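Local coordinates for tryptophan decarboxylase 1 (Oryza sativa subsp. japonica, PDB 6KHO), which catalyses the pyridoxal-phosphate-dependent decarboxylation of L-tryptophan to tryptamine, and of 5-hydroxy-L-tryptophan to serotonin, in rice serotonin biosynthesis, at residues 109-115 against 391-396; 143-147 against 339-343; 149-153 against 306-312; 301-307 against 326-332. All blocks are in the same frame, centred on the assembly; numbering follows the deposited sequence.

Interaction 1. Residues 109-115 against 391-396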
loop_
_atom_site.group_PDB
_atom_site.type_symbol
_atom_site.label_atom_id
_atom_site.label_comp_id
_atom_site.label_asym_id
_atom_site.label_seq_id
_atom_site.Cartn_x
_atom_site.Cartn_y
_atom_site.Cartn_z
ATOM N N SER A 109 9.337 -15.573 -6.846
ATOM C CA SER A 109 9.428 -16.377 -8.056
ATOM C C SER A 109 9.654 -15.466 -9.252
ATOM O O SER A 109 9.281 -14.286 -9.236
ATOM C CB SER A 109 8.167 -17.228 -8.272
ATOM O OG SER A 109 7.022 -16.413 -8.528
ATOM N N ALA A 110 10.264 -16.033 -10.295
ATOM C CA ALA A 110 10.515 -15.258 -11.510
ATOM C C ALA A 110 9.215 -14.744 -12.120
ATOM O O ALA A 110 9.159 -13.607 -12.603
ATOM C CB ALA A 110 11.289 -16.105 -12.521
ATOM N N ALA A 111 8.151 -15.556 -12.081
ATOM C CA ALA A 111 6.871 -15.120 -12.637
ATOM C C ALA A 111 6.320 -13.909 -11.890
ATOM O O ALA A 111 5.771 -12.988 -12.509
ATOM C CB ALA A 111 5.856 -16.262 -12.608
ATOM N N ALA A 112 6.455 -13.892 -10.563
ATOM C CA ALA A 112 5.901 -12.789 -9.784
ATOM C C ALA A 112 6.686 -11.505 -10.001
ATOM O O ALA A 112 6.096 -10.427 -10.130
ATOM C CB ALA A 112 5.875 -13.140 -8.294
ATOM N N ILE A 113 8.017 -11.603 -10.036
ATOM C CA ILE A 113 8.846 -10.433 -10.319
ATOM C C ILE A 113 8.555 -9.901 -11.720
ATOM O O ILE A 113 8.433 -8.688 -11.922
ATOM C CB ILE A 113 10.336 -10.775 -10.149
ATOM C CG1 ILE A 113 10.626 -11.165 -8.696
ATOM C CG2 ILE A 113 11.185 -9.587 -10.547
ATOM C CD1 ILE A 113 11.933 -11.960 -8.532
ATOM N N ALA A 114 8.426 -10.803 -12.700
ATOM C CA ALA A 114 8.064 -10.404 -14.058
ATOM C C ALA A 114 6.730 -9.676 -14.079
ATOM O O ALA A 114 6.597 -8.607 -14.692
ATOM C CB ALA A 114 8.012 -11.637 -14.970
ATOM N N GLY A 115 5.730 -10.233 -13.383
ATOM C CA GLY A 115 4.422 -9.607 -13.361
ATOM C C GLY A 115 4.444 -8.239 -12.711
ATOM O O GLY A 115 3.818 -7.293 -13.204
ATOM N N MET A 391 -0.025 -14.385 -12.720
ATOM C CA MET A 391 1.120 -14.949 -13.437
ATOM C C MET A 391 1.744 -16.116 -12.679
ATOM O O MET A 391 2.222 -17.080 -13.291
ATOM C CB MET A 391 2.155 -13.868 -13.684
ATOM C CG MET A 391 1.812 -12.984 -14.862
ATOM S SD MET A 391 3.302 -12.195 -15.496
ATOM C CE MET A 391 2.624 -11.400 -16.950
ATOM N N VAL A 392 1.771 -16.038 -11.350
ATOM C CA VAL A 392 2.307 -17.137 -10.550
ATOM C C VAL A 392 1.452 -18.389 -10.733
ATOM O O VAL A 392 1.971 -19.481 -11.009
ATOM C CB VAL A 392 2.398 -16.721 -9.066
ATOM C CG1 VAL A 392 2.545 -17.948 -8.170
ATOM C CG2 VAL A 392 3.559 -15.756 -8.866
ATOM N N MET A 393 0.133 -18.251 -10.580
ATOM C CA MET A 393 -0.754 -19.403 -10.731
ATOM C C MET A 393 -0.787 -19.903 -12.172
ATOM O O MET A 393 -0.776 -21.118 -12.411
ATOM C CB MET A 393 -2.172 -19.053 -10.266
ATOM C CG MET A 393 -2.351 -19.016 -8.747
ATOM S SD MET A 393 -4.016 -18.529 -8.208
ATOM C CE MET A 393 -4.128 -16.845 -8.836
ATOM N N ARG A 394 -0.830 -18.985 -13.147
ATOM C CA ARG A 394 -0.933 -19.386 -14.551
ATOM C C ARG A 394 0.333 -20.089 -15.031
ATOM O O ARG A 394 0.259 -21.038 -15.819
ATOM C CB ARG A 394 -1.227 -18.169 -15.439
ATOM C CG ARG A 394 -1.346 -18.476 -16.958
ATOM C CD ARG A 394 -2.473 -19.486 -17.170
ATOM N NE ARG A 394 -2.852 -19.725 -18.565
ATOM C CZ ARG A 394 -2.714 -20.896 -19.171
ATOM N NH1 ARG A 394 -2.169 -21.907 -18.514
ATOM N NH2 ARG A 394 -3.102 -21.053 -20.432
ATOM N N THR A 395 1.506 -19.644 -14.580
ATOM C CA THR A 395 2.743 -20.222 -15.101
ATOM C C THR A 395 3.090 -21.532 -14.392
ATOM O O THR A 395 3.462 -22.513 -15.045
ATOM C CB THR A 395 3.894 -19.212 -14.976
ATOM O OG1 THR A 395 3.511 -17.962 -15.570
ATOM C CG2 THR A 395 5.164 -19.725 -15.683
ATOM N N TYR A 396 2.967 -21.573 -13.065
ATOM C CA TYR A 396 3.418 -22.731 -12.293
ATOM C C TYR A 396 2.330 -23.784 -12.084
ATOM O O TYR A 396 2.635 -24.982 -12.089
ATOM C CB TYR A 396 3.969 -22.279 -10.941
ATOM C CG TYR A 396 5.100 -21.287 -11.089
ATOM C CD1 TYR A 396 6.113 -21.495 -12.024
ATOM C CD2 TYR A 396 5.145 -20.132 -10.319
ATOM C CE1 TYR A 396 7.147 -20.584 -12.179
ATOM C CE2 TYR A 396 6.184 -19.212 -10.460
ATOM C CZ TYR A 396 7.179 -19.455 -11.389
ATOM O OH TYR A 396 8.200 -18.555 -11.524
#

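Interaction 2. Residues 143-147 against 339-343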
loop_
_atom_site.group_PDB
_atom_site.type_symbol
_atom_site.label_atom_id
_atom_site.label_comp_id
_atom_site.label_asym_id
_atom_site.label_seq_id
_atom_site.Cartn_x
_atom_site.Cartn_y
_atom_site.Cartn_z
ATOM N N LEU A 143 -8.264 -13.608 -7.504
ATOM C CA LEU A 143 -8.852 -13.918 -6.202
ATOM C C LEU A 143 -9.707 -15.176 -6.273
ATOM O O LEU A 143 -9.665 -16.023 -5.371
ATOM C CB LEU A 143 -9.688 -12.738 -5.716
ATOM C CG LEU A 143 -8.886 -11.543 -5.204
ATOM C CD1 LEU A 143 -9.744 -10.289 -5.228
ATOM C CD2 LEU A 143 -8.349 -11.849 -3.791
ATOM N N ASP A 144 -10.500 -15.298 -7.332
ATOM C CA ASP A 144 -11.349 -16.470 -7.509
ATOM C C ASP A 144 -10.522 -17.742 -7.663
ATOM O O ASP A 144 -10.842 -18.773 -7.062
ATOM C CB ASP A 144 -12.252 -16.263 -8.718
ATOM C CG ASP A 144 -13.419 -17.210 -8.724
ATOM O OD1 ASP A 144 -13.283 -18.331 -9.262
ATOM O OD2 ASP A 144 -14.459 -16.839 -8.158
ATOM N N TRP A 145 -9.469 -17.697 -8.492
ATOM C CA TRP A 145 -8.594 -18.855 -8.641
ATOM C C TRP A 145 -7.997 -19.269 -7.303
ATOM O O TRP A 145 -7.951 -20.459 -6.979
ATOM C CB TRP A 145 -7.457 -18.553 -9.620
ATOM C CG TRP A 145 -7.787 -18.590 -11.079
ATOM C CD1 TRP A 145 -9.025 -18.580 -11.666
ATOM C CD2 TRP A 145 -6.834 -18.617 -12.150
ATOM N NE1 TRP A 145 -8.892 -18.601 -13.041
ATOM C CE2 TRP A 145 -7.557 -18.629 -13.358
ATOM C CE3 TRP A 145 -5.437 -18.639 -12.198
ATOM C CZ2 TRP A 145 -6.923 -18.660 -14.606
ATOM C CZ3 TRP A 145 -4.810 -18.674 -13.430
ATOM C CH2 TRP A 145 -5.555 -18.680 -14.620
ATOM N N LEU A 146 -7.476 -18.303 -6.541
ATOM C CA LEU A 146 -6.889 -18.625 -5.236
ATOM C C LEU A 146 -7.937 -19.189 -4.277
ATOM O O LEU A 146 -7.659 -20.130 -3.515
ATOM C CB LEU A 146 -6.236 -17.376 -4.634
ATOM C CG LEU A 146 -5.666 -17.533 -3.214
ATOM C CD1 LEU A 146 -4.588 -18.631 -3.165
ATOM C CD2 LEU A 146 -5.099 -16.195 -2.731
ATOM N N ALA A 147 -9.146 -18.622 -4.294
ATOM C CA ALA A 147 -10.222 -19.168 -3.472
ATOM C C ALA A 147 -10.518 -20.618 -3.847
ATOM O O ALA A 147 -10.837 -21.439 -2.978
ATOM C CB ALA A 147 -11.476 -18.300 -3.602
ATOM N N THR A 339 -1.672 -9.069 -0.149
ATOM C CA THR A 339 -2.519 -9.704 0.862
ATOM C C THR A 339 -3.925 -9.799 0.302
ATOM O O THR A 339 -4.444 -8.811 -0.224
ATOM C CB THR A 339 -2.537 -8.912 2.174
ATOM O OG1 THR A 339 -1.205 -8.794 2.677
ATOM C CG2 THR A 339 -3.417 -9.616 3.230
ATOM N N CYS A 340 -4.535 -10.976 0.408
ATOM C CA CYS A 340 -5.861 -11.220 -0.143
ATOM C C CYS A 340 -6.879 -11.253 0.989
ATOM O O CYS A 340 -6.709 -12.007 1.946
ATOM C CB CYS A 340 -5.880 -12.536 -0.923
ATOM S SG CYS A 340 -4.762 -12.447 -2.364
ATOM N N LEU A 341 -7.928 -10.438 0.874
ATOM C CA LEU A 341 -9.023 -10.409 1.837
ATOM C C LEU A 341 -10.291 -10.917 1.171
ATOM O O LEU A 341 -10.647 -10.439 0.091
ATOM C CB LEU A 341 -9.255 -8.986 2.357
ATOM C CG LEU A 341 -10.587 -8.760 3.082
ATOM C CD1 LEU A 341 -10.614 -9.563 4.399
ATOM C CD2 LEU A 341 -10.803 -7.278 3.335
ATOM N N TYR A 342 -10.980 -11.855 1.821
ATOM C CA TYR A 342 -12.255 -12.390 1.350
ATOM C C TYR A 342 -13.327 -12.105 2.391
ATOM O O TYR A 342 -13.075 -12.240 3.589
ATOM C CB TYR A 342 -12.183 -13.906 1.111
ATOM C CG TYR A 342 -11.214 -14.309 0.019
ATOM C CD1 TYR A 342 -9.878 -14.557 0.309
ATOM C CD2 TYR A 342 -11.636 -14.423 -1.308
ATOM C CE1 TYR A 342 -8.980 -14.929 -0.693
ATOM C CE2 TYR A 342 -10.748 -14.801 -2.321
ATOM C CZ TYR A 342 -9.426 -15.053 -2.005
ATOM O OH TYR A 342 -8.540 -15.413 -2.995
ATOM N N VAL A 343 -14.519 -11.702 1.936
ATOM C CA VAL A 343 -15.633 -11.411 2.834
ATOM C C VAL A 343 -16.885 -12.098 2.311
ATOM O O VAL A 343 -17.058 -12.272 1.101
ATOM C CB VAL A 343 -15.870 -9.888 3.000
ATOM C CG1 VAL A 343 -14.598 -9.190 3.521
ATOM C CG2 VAL A 343 -16.313 -9.258 1.699
#

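Interaction 3. Residues 149-153 against 306-312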
loop_
_atom_site.group_PDB
_atom_site.type_symbol
_atom_site.label_atom_id
_atom_site.label_comp_id
_atom_site.label_asym_id
_atom_site.label_seq_id
_atom_site.Cartn_x
_atom_site.Cartn_y
_atom_site.Cartn_z
ATOM N N MET A 149 -8.217 -22.781 -5.127
ATOM C CA MET A 149 -7.104 -23.550 -4.564
ATOM C C MET A 149 -7.292 -23.779 -3.065
ATOM O O MET A 149 -7.027 -24.877 -2.556
ATOM C CB MET A 149 -5.774 -22.840 -4.824
ATOM C CG MET A 149 -5.431 -22.633 -6.293
ATOM S SD MET A 149 -3.657 -22.433 -6.571
ATOM C CE MET A 149 -3.265 -21.011 -5.543
ATOM N N LEU A 150 -7.732 -22.748 -2.343
ATOM C CA LEU A 150 -7.946 -22.841 -0.903
ATOM C C LEU A 150 -9.213 -23.595 -0.547
ATOM O O LEU A 150 -9.456 -23.843 0.641
ATOM C CB LEU A 150 -8.035 -21.447 -0.281
ATOM C CG LEU A 150 -6.779 -20.582 -0.315
ATOM C CD1 LEU A 150 -7.119 -19.151 0.098
ATOM C CD2 LEU A 150 -5.740 -21.176 0.607
ATOM N N ASN A 151 -10.036 -23.925 -1.535
ATOM C CA ASN A 151 -11.331 -24.538 -1.284
ATOM C C ASN A 151 -12.173 -23.697 -0.335
ATOM O O ASN A 151 -12.857 -24.222 0.547
ATOM C CB ASN A 151 -11.166 -25.953 -0.748
ATOM C CG ASN A 151 -11.507 -26.966 -1.770
ATOM O OD1 ASN A 151 -12.683 -27.234 -2.013
ATOM N ND2 ASN A 151 -10.491 -27.504 -2.432
ATOM N N LEU A 152 -12.127 -22.377 -0.506
ATOM C CA LEU A 152 -13.036 -21.539 0.257
ATOM C C LEU A 152 -14.481 -21.867 -0.120
ATOM O O LEU A 152 -14.762 -22.214 -1.269
ATOM C CB LEU A 152 -12.761 -20.059 0.011
ATOM C CG LEU A 152 -11.430 -19.507 0.528
ATOM C CD1 LEU A 152 -11.421 -17.995 0.379
ATOM C CD2 LEU A 152 -11.198 -19.887 1.989
ATOM N N PRO A 153 -15.406 -21.800 0.837
ATOM C CA PRO A 153 -16.831 -21.870 0.494
ATOM C C PRO A 153 -17.185 -20.845 -0.579
ATOM O O PRO A 153 -16.588 -19.764 -0.656
ATOM C CB PRO A 153 -17.534 -21.551 1.820
ATOM C CG PRO A 153 -16.545 -21.931 2.867
ATOM C CD PRO A 153 -15.176 -21.706 2.288
ATOM N N CYS A 306 -2.975 -24.135 3.000
ATOM C CA CYS A 306 -4.312 -24.696 2.923
ATOM C C CYS A 306 -4.757 -24.975 1.497
ATOM O O CYS A 306 -5.878 -25.460 1.297
ATOM C CB CYS A 306 -5.297 -23.765 3.628
ATOM S SG CYS A 306 -4.974 -23.667 5.421
ATOM N N ILE A 307 -3.905 -24.703 0.503
ATOM C CA ILE A 307 -4.135 -25.221 -0.837
ATOM C C ILE A 307 -3.812 -26.703 -0.938
ATOM O O ILE A 307 -4.094 -27.319 -1.974
ATOM C CB ILE A 307 -3.321 -24.428 -1.881
ATOM C CG1 ILE A 307 -1.831 -24.767 -1.761
ATOM C CG2 ILE A 307 -3.591 -22.933 -1.724
ATOM C CD1 ILE A 307 -0.955 -24.217 -2.894
ATOM N N CYS A 308 -3.220 -27.296 0.121
ATOM C CA CYS A 308 -2.947 -28.730 0.220
ATOM C C CYS A 308 -4.006 -29.405 1.082
ATOM O O CYS A 308 -4.328 -28.894 2.168
ATOM C CB CYS A 308 -1.564 -28.969 0.818
ATOM S SG CYS A 308 -0.214 -28.281 -0.178
ATOM N N PRO A 309 -4.568 -30.531 0.629
ATOM C CA PRO A 309 -5.664 -31.168 1.391
ATOM C C PRO A 309 -5.314 -31.515 2.830
ATOM O O PRO A 309 -6.179 -31.433 3.711
ATOM C CB PRO A 309 -5.959 -32.428 0.564
ATOM C CG PRO A 309 -5.578 -32.053 -0.841
ATOM C CD PRO A 309 -4.377 -31.144 -0.699
ATOM N N GLU A 310 -4.071 -31.904 3.102
ATOM C CA GLU A 310 -3.700 -32.302 4.454
ATOM C C GLU A 310 -3.621 -31.128 5.426
ATOM O O GLU A 310 -3.509 -31.357 6.634
ATOM C CB GLU A 310 -2.366 -33.048 4.426
ATOM C CG GLU A 310 -1.176 -32.166 4.117
ATOM C CD GLU A 310 -0.772 -32.198 2.648
ATOM O OE1 GLU A 310 0.428 -31.962 2.370
ATOM O OE2 GLU A 310 -1.642 -32.451 1.779
ATOM N N PHE A 311 -3.664 -29.882 4.941
ATOM C CA PHE A 311 -3.681 -28.717 5.815
ATOM C C PHE A 311 -5.023 -28.004 5.832
ATOM O O PHE A 311 -5.249 -27.165 6.713
ATOM C CB PHE A 311 -2.589 -27.713 5.404
ATOM C CG PHE A 311 -1.195 -28.258 5.525
ATOM C CD1 PHE A 311 -0.606 -28.406 6.770
ATOM C CD2 PHE A 311 -0.475 -28.626 4.395
ATOM C CE1 PHE A 311 0.671 -28.913 6.888
ATOM C CE2 PHE A 311 0.799 -29.141 4.509
ATOM C CZ PHE A 311 1.376 -29.284 5.755
ATOM N N ARG A 312 -5.917 -28.316 4.891
ATOM C CA ARG A 312 -7.161 -27.570 4.764
ATOM C C ARG A 312 -8.063 -27.725 5.990
ATOM O O ARG A 312 -8.970 -26.906 6.187
ATOM C CB ARG A 312 -7.864 -28.012 3.470
ATOM C CG ARG A 312 -9.168 -27.299 3.119
ATOM C CD ARG A 312 -9.114 -25.784 3.304
ATOM N NE ARG A 312 -10.421 -25.206 3.000
ATOM C CZ ARG A 312 -11.481 -25.280 3.805
ATOM N NH1 ARG A 312 -11.391 -25.894 4.984
ATOM N NH2 ARG A 312 -12.635 -24.744 3.429
HETATM O O HOH W 1 -7.668 -26.621 -0.402
HETATM O O HOH W 2 -5.723 -26.597 -4.048
#

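Interaction 4. Residues 301-307 against 326-332. With PLP (pyridoxal-5'-phosphate), chain C.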
loop_
_atom_site.group_PDB
_atom_site.type_symbol
_atom_site.label_atom_id
_atom_site.label_comp_id
_atom_site.label_asym_id
_atom_site.label_seq_id
_atom_site.Cartn_x
_atom_site.Cartn_y
_atom_site.Cartn_z
ATOM N N TYR A 301 0.231 -16.186 7.020
ATOM C CA TYR A 301 1.285 -17.118 6.629
ATOM C C TYR A 301 0.727 -18.482 6.245
ATOM O O TYR A 301 0.902 -18.943 5.114
ATOM C CB TYR A 301 2.283 -17.266 7.786
ATOM C CG TYR A 301 3.210 -18.462 7.683
ATOM C CD1 TYR A 301 4.266 -18.480 6.763
ATOM C CD2 TYR A 301 3.046 -19.554 8.521
ATOM C CE1 TYR A 301 5.121 -19.571 6.682
ATOM C CE2 TYR A 301 3.883 -20.644 8.445
ATOM C CZ TYR A 301 4.923 -20.648 7.534
ATOM O OH TYR A 301 5.751 -21.744 7.473
ATOM N N ALA A 302 0.044 -19.137 7.177
ATOM C CA ALA A 302 -0.336 -20.527 6.987
ATOM C C ALA A 302 -1.493 -20.712 6.013
ATOM O O ALA A 302 -1.732 -21.838 5.583
ATOM C CB ALA A 302 -0.683 -21.156 8.332
ATOM N N GLY A 303 -2.221 -19.647 5.665
ATOM C CA GLY A 303 -3.257 -19.778 4.654
ATOM C C GLY A 303 -2.770 -20.432 3.373
ATOM O O GLY A 303 -3.480 -21.245 2.773
ATOM N N SER A 304 -1.549 -20.092 2.933
ATOM C CA SER A 304 -1.024 -20.672 1.696
ATOM C C SER A 304 -0.922 -22.190 1.769
ATOM O O SER A 304 -1.106 -22.868 0.750
ATOM C CB SER A 304 0.348 -20.082 1.361
ATOM O OG SER A 304 0.255 -18.703 1.085
ATOM N N ALA A 305 -0.631 -22.745 2.954
ATOM C CA ALA A 305 -0.533 -24.195 3.070
ATOM C C ALA A 305 -1.881 -24.878 2.876
ATOM O O ALA A 305 -1.922 -26.079 2.585
ATOM C CB ALA A 305 0.061 -24.581 4.429
ATOM N N CYS A 306 -2.975 -24.135 3.000
ATOM C CA CYS A 306 -4.312 -24.696 2.923
ATOM C C CYS A 306 -4.757 -24.975 1.497
ATOM O O CYS A 306 -5.878 -25.460 1.297
ATOM C CB CYS A 306 -5.297 -23.765 3.628
ATOM S SG CYS A 306 -4.974 -23.667 5.421
ATOM N N ILE A 307 -3.905 -24.703 0.503
ATOM C CA ILE A 307 -4.135 -25.221 -0.837
ATOM C C ILE A 307 -3.812 -26.703 -0.938
ATOM O O ILE A 307 -4.094 -27.319 -1.974
ATOM C CB ILE A 307 -3.321 -24.428 -1.881
ATOM C CG1 ILE A 307 -1.831 -24.767 -1.761
ATOM C CG2 ILE A 307 -3.591 -22.933 -1.724
ATOM C CD1 ILE A 307 -0.955 -24.217 -2.894
ATOM N N MET A 326 -5.182 -13.765 3.889
ATOM C CA MET A 326 -3.894 -14.431 3.864
ATOM C C MET A 326 -3.002 -13.686 2.880
ATOM O O MET A 326 -3.481 -12.928 2.027
ATOM C CB MET A 326 -4.019 -15.912 3.480
ATOM C CG MET A 326 -4.891 -16.147 2.297
ATOM S SD MET A 326 -3.912 -16.255 0.799
ATOM C CE MET A 326 -3.683 -18.022 0.826
ATOM N N SER A 327 -1.697 -13.889 3.017
ATOM C CA SER A 327 -0.719 -13.123 2.246
ATOM C C SER A 327 0.073 -14.039 1.332
ATOM O O SER A 327 0.961 -14.775 1.801
ATOM C CB SER A 327 0.216 -12.352 3.173
ATOM O OG SER A 327 -0.498 -11.325 3.841
ATOM N N PRO A 328 -0.209 -14.043 0.037
ATOM C CA PRO A 328 0.699 -14.704 -0.903
ATOM C C PRO A 328 2.117 -14.180 -0.789
ATOM O O PRO A 328 3.055 -14.919 -1.091
ATOM C CB PRO A 328 0.086 -14.388 -2.276
ATOM C CG PRO A 328 -1.377 -14.201 -1.979
ATOM C CD PRO A 328 -1.419 -13.519 -0.630
ATOM N N HIS A 329 2.307 -12.935 -0.323
ATOM C CA HIS A 329 3.683 -12.458 -0.210
ATOM C C HIS A 329 4.423 -13.052 0.980
ATOM O O HIS A 329 5.595 -12.723 1.187
ATOM C CB HIS A 329 3.748 -10.916 -0.202
ATOM C CG HIS A 329 3.288 -10.259 1.067
ATOM N ND1 HIS A 329 2.425 -9.183 1.061
ATOM C CD2 HIS A 329 3.625 -10.460 2.365
ATOM C CE1 HIS A 329 2.225 -8.771 2.302
ATOM N NE2 HIS A 329 2.941 -9.531 3.112
ATOM N N LYS A 330 3.785 -13.927 1.752
ATOM C CA LYS A 330 4.528 -14.741 2.704
ATOM C C LYS A 330 4.959 -16.027 2.019
ATOM O O LYS A 330 6.096 -16.132 1.557
ATOM C CB LYS A 330 3.688 -15.049 3.947
ATOM C CG LYS A 330 3.349 -13.821 4.742
ATOM C CD LYS A 330 4.214 -13.694 5.955
ATOM C CE LYS A 330 3.413 -13.091 7.083
ATOM N NZ LYS A 330 4.187 -12.041 7.764
ATOM N N TRP A 331 4.036 -16.980 1.883
ATOM C CA TRP A 331 4.377 -18.350 1.515
ATOM C C TRP A 331 3.807 -18.772 0.158
ATOM O O TRP A 331 3.633 -19.970 -0.087
ATOM C CB TRP A 331 3.884 -19.292 2.625
ATOM C CG TRP A 331 4.598 -20.615 2.741
ATOM C CD1 TRP A 331 5.697 -21.041 2.035
ATOM C CD2 TRP A 331 4.248 -21.689 3.622
ATOM N NE1 TRP A 331 6.049 -22.318 2.436
ATOM C CE2 TRP A 331 5.170 -22.735 3.401
ATOM C CE3 TRP A 331 3.239 -21.864 4.588
ATOM C CZ2 TRP A 331 5.112 -23.940 4.110
ATOM C CZ3 TRP A 331 3.182 -23.053 5.281
ATOM C CH2 TRP A 331 4.111 -24.077 5.042
ATOM N N LEU A 332 3.512 -17.841 -0.746
ATOM C CA LEU A 332 2.997 -18.270 -2.048
ATOM C C LEU A 332 3.752 -17.609 -3.205
ATOM O O LEU A 332 3.172 -17.278 -4.248
ATOM C CB LEU A 332 1.493 -18.019 -2.150
ATOM C CG LEU A 332 0.739 -18.976 -3.078
ATOM C CD1 LEU A 332 0.777 -20.393 -2.516
ATOM C CD2 LEU A 332 -0.700 -18.514 -3.314
HETATM N N1 PLP C . -0.447 -11.657 10.943
HETATM C C2 PLP C . 0.274 -12.826 10.807
HETATM C C2A PLP C . -0.224 -14.123 11.365
HETATM C C3 PLP C . 1.492 -12.808 10.146
HETATM O O3 PLP C . 2.204 -13.970 10.010
HETATM C C4 PLP C . 1.980 -11.624 9.606
HETATM C C4A PLP C . 3.077 -11.664 8.582
HETATM C C5 PLP C . 1.255 -10.448 9.744
HETATM C C6 PLP C . 0.038 -10.469 10.420
HETATM C C5A PLP C . 1.843 -9.183 9.154
HETATM O O4P PLP C . 0.927 -8.116 9.078
HETATM P P PLP C . 1.126 -6.920 7.997
HETATM O O1P PLP C . 2.533 -6.390 8.046
HETATM O O2P PLP C . 0.115 -5.853 8.336
HETATM O O3P PLP C . 0.892 -7.411 6.579
HETATM O O HOH W 3 1.292 -17.300 2.975
#

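Interaction 1. Residues 109-115 against 391-396
Tyr396 turns its CG away from its own carbonyl carbon (chi1 -57°), and the ring then reaches the first turn of helix 110-122, where its OH accepts a hydrogen bond from Ala111 N at 3.1 Å (N-H...O angle 159°). Val392 has CG2 opposite the carbonyl carbon, which sets that methyl 3.5 Å from Ala112 CB. Between these two sits Ala111: its CB is a knob in the hole made by Met391, Val392, Thr395 and Tyr396, and it approaches CE2 of the tyrosine ring to 3.7 Å. Ser109 is the N-cap. Its OG takes the Ala112 N-H at 3.3 Å, is also hydrogen-bonded to Met333 O, and lies in the plane of the Tyr396 ring at its edge, 3.5 Å from CE2. At the far end the extended Met391 chain brings SD to 3.5 Å from Gly115 CA, so close that a CB there would be tight. With a phenylalanine in place of Tyr396, the buried Ala111 N-H would probably be left without its acceptor in this first turn. Thr395 OG1 bonds back to Met391 O and across to Thr80 of the second subunit, and Arg394 forms a salt bridge with Glu83 of that subunit. This is a single knob-into-hole contact between a capped helix start and the long helix 386-420, at the dimer interface.

Interaction 2. Residues 143-147 against 339-343
Tyr342 and Leu143 join the large mixed sheet of the fold-type I PLP enzymes to helix 133-149, whose 143-147 segment crosses strand 339-343 with axes at 79°. The strand is antiparallel to both its neighbours, 168-172 and 323-326, and Tyr342 points from it toward the helix. From CB the side chain goes out past Leu152, whose CD1 lies against CG. Further along, CE2 meets Ala147 CB at 3.8 Å, and CZ has Leu143 CD2 at the same distance. At the tip OH donates to Leu143 O at 2.7 Å, arriving in the carbonyl plane on a lone pair, with a C=O...O angle of 120°. That oxygen also accepts the helical bond from Ala147 N at 2.9 Å, so two donors grip it and the phenol joins the helix without breaking its hydrogen bonding. The bond is buried, and apolar groups close round the hydroxyl, with Leu146 CB 3.4 Å from OH. Two residues earlier on the strand, Cys340 also points toward the helix. Its CB touches Leu143 CD2 at 3.8 Å, and its SG lies 3.8 Å from Leu146 CD2.

Interaction 3. Residues 149-153 against 306-312
Met149 O, facing Cys306 and Ile307, is held by two waters and a CA-H group. One water donates to Met149 O and to Cys306 O, the latter at 2.7 Å; the other donates to Met149 O at 2.6 Å and also to Ile307 O. Beside them Ile307 CA makes a CA-H...O contact, 3.4 Å from Met149 O. Apolar groups pack beside this bridge, with Leu150 CD2 reaching 3.6 Å from Ile307 CG2. Five residues after Ile307, Arg312 takes over. Its CG stands opposite the backbone N (chi1 -177°) and the chain bends at chi2, which turns the guanidinium edge to the end of helix 133-149. NE donates to Leu150 O at 2.9 Å, nearly along the C=O axis and close to the guanidinium plane. NH2 donates to Asn151 O, also at 2.9 Å, but comes from above that carbonyl's plane. Two bonds to successive carbonyls fix the rotation of the group, and its positive charge would probably suit the negative end of the helix dipole. Asn151, with positive phi (55°), turns the chain out of the helix: the arrangement is a Schellman motif at a helix C terminus, tied by an arginine to the loop between strands 294-298 and 323-326.

Interaction 4. Residues 301-307 against 326-332
Part of the cofactor site of this fold-type I enzyme lies here, where the loop carrying Tyr301 packs on the short helical turn carrying Lys330. Lys330 NZ is bonded to C4A of the pyridoxal phosphate at 1.4 Å, consistent with the internal aldimine, and its CB lies 4.2 Å from Tyr301 CA. Next to it Trp331, its CG opposite the backbone N (chi1 -156°), lays its six-membered ring against Tyr301. The two planes are within 3° of parallel but slid apart, with centroids 4.7 Å apart, so the rings barely overlap; the phenol OH sits over the rim of the indole and is hydrogen-bonded to Ala434 N. Phe104, a serotonin-binding residue, stacks on Tyr301, while Trp331 NE1 is held by Asp408. If an alanine stood at Trp331, the Tyr301 ring would probably lose the indole packed over one face, and Asp408 would be left without this N-H. A water knits the two backbones together: it accepts from Trp331 N, is hydrogen-bonded to Ser304 OG at 2.6 Å, and lies within bonding distance of Tyr301 O and Ser327 O. Gly303 faces Met326 so closely that a CB would clash with Met326 CB, and Met326 CE lies 3.6 Å from Gly303 C. Ser304 OG also packs on Leu332, 3.5 Å from its CB.

How the interactions relate
From the N terminus, residues 109-115 come first, and their contact with 391-396 closes the longest loop; the other three interactions nest inside it. Interaction 2 closes the next, between helix 133-149 and strand 339-343, and holds interactions 3 and 4 in turn. These two cross, since 301-307 and 306-312 share Cys306 and Ile307 while their partners, 326-332 and 149-153, lie on opposite sides along the chain. Met393 of the long helix packs on Trp145 and Met149, so interaction 1 touches 2 and 3. A probable hydrogen bond from Cys340 N to Met326 O links interactions 2 and 4, tying the sheet to the cofactor lysine's turn.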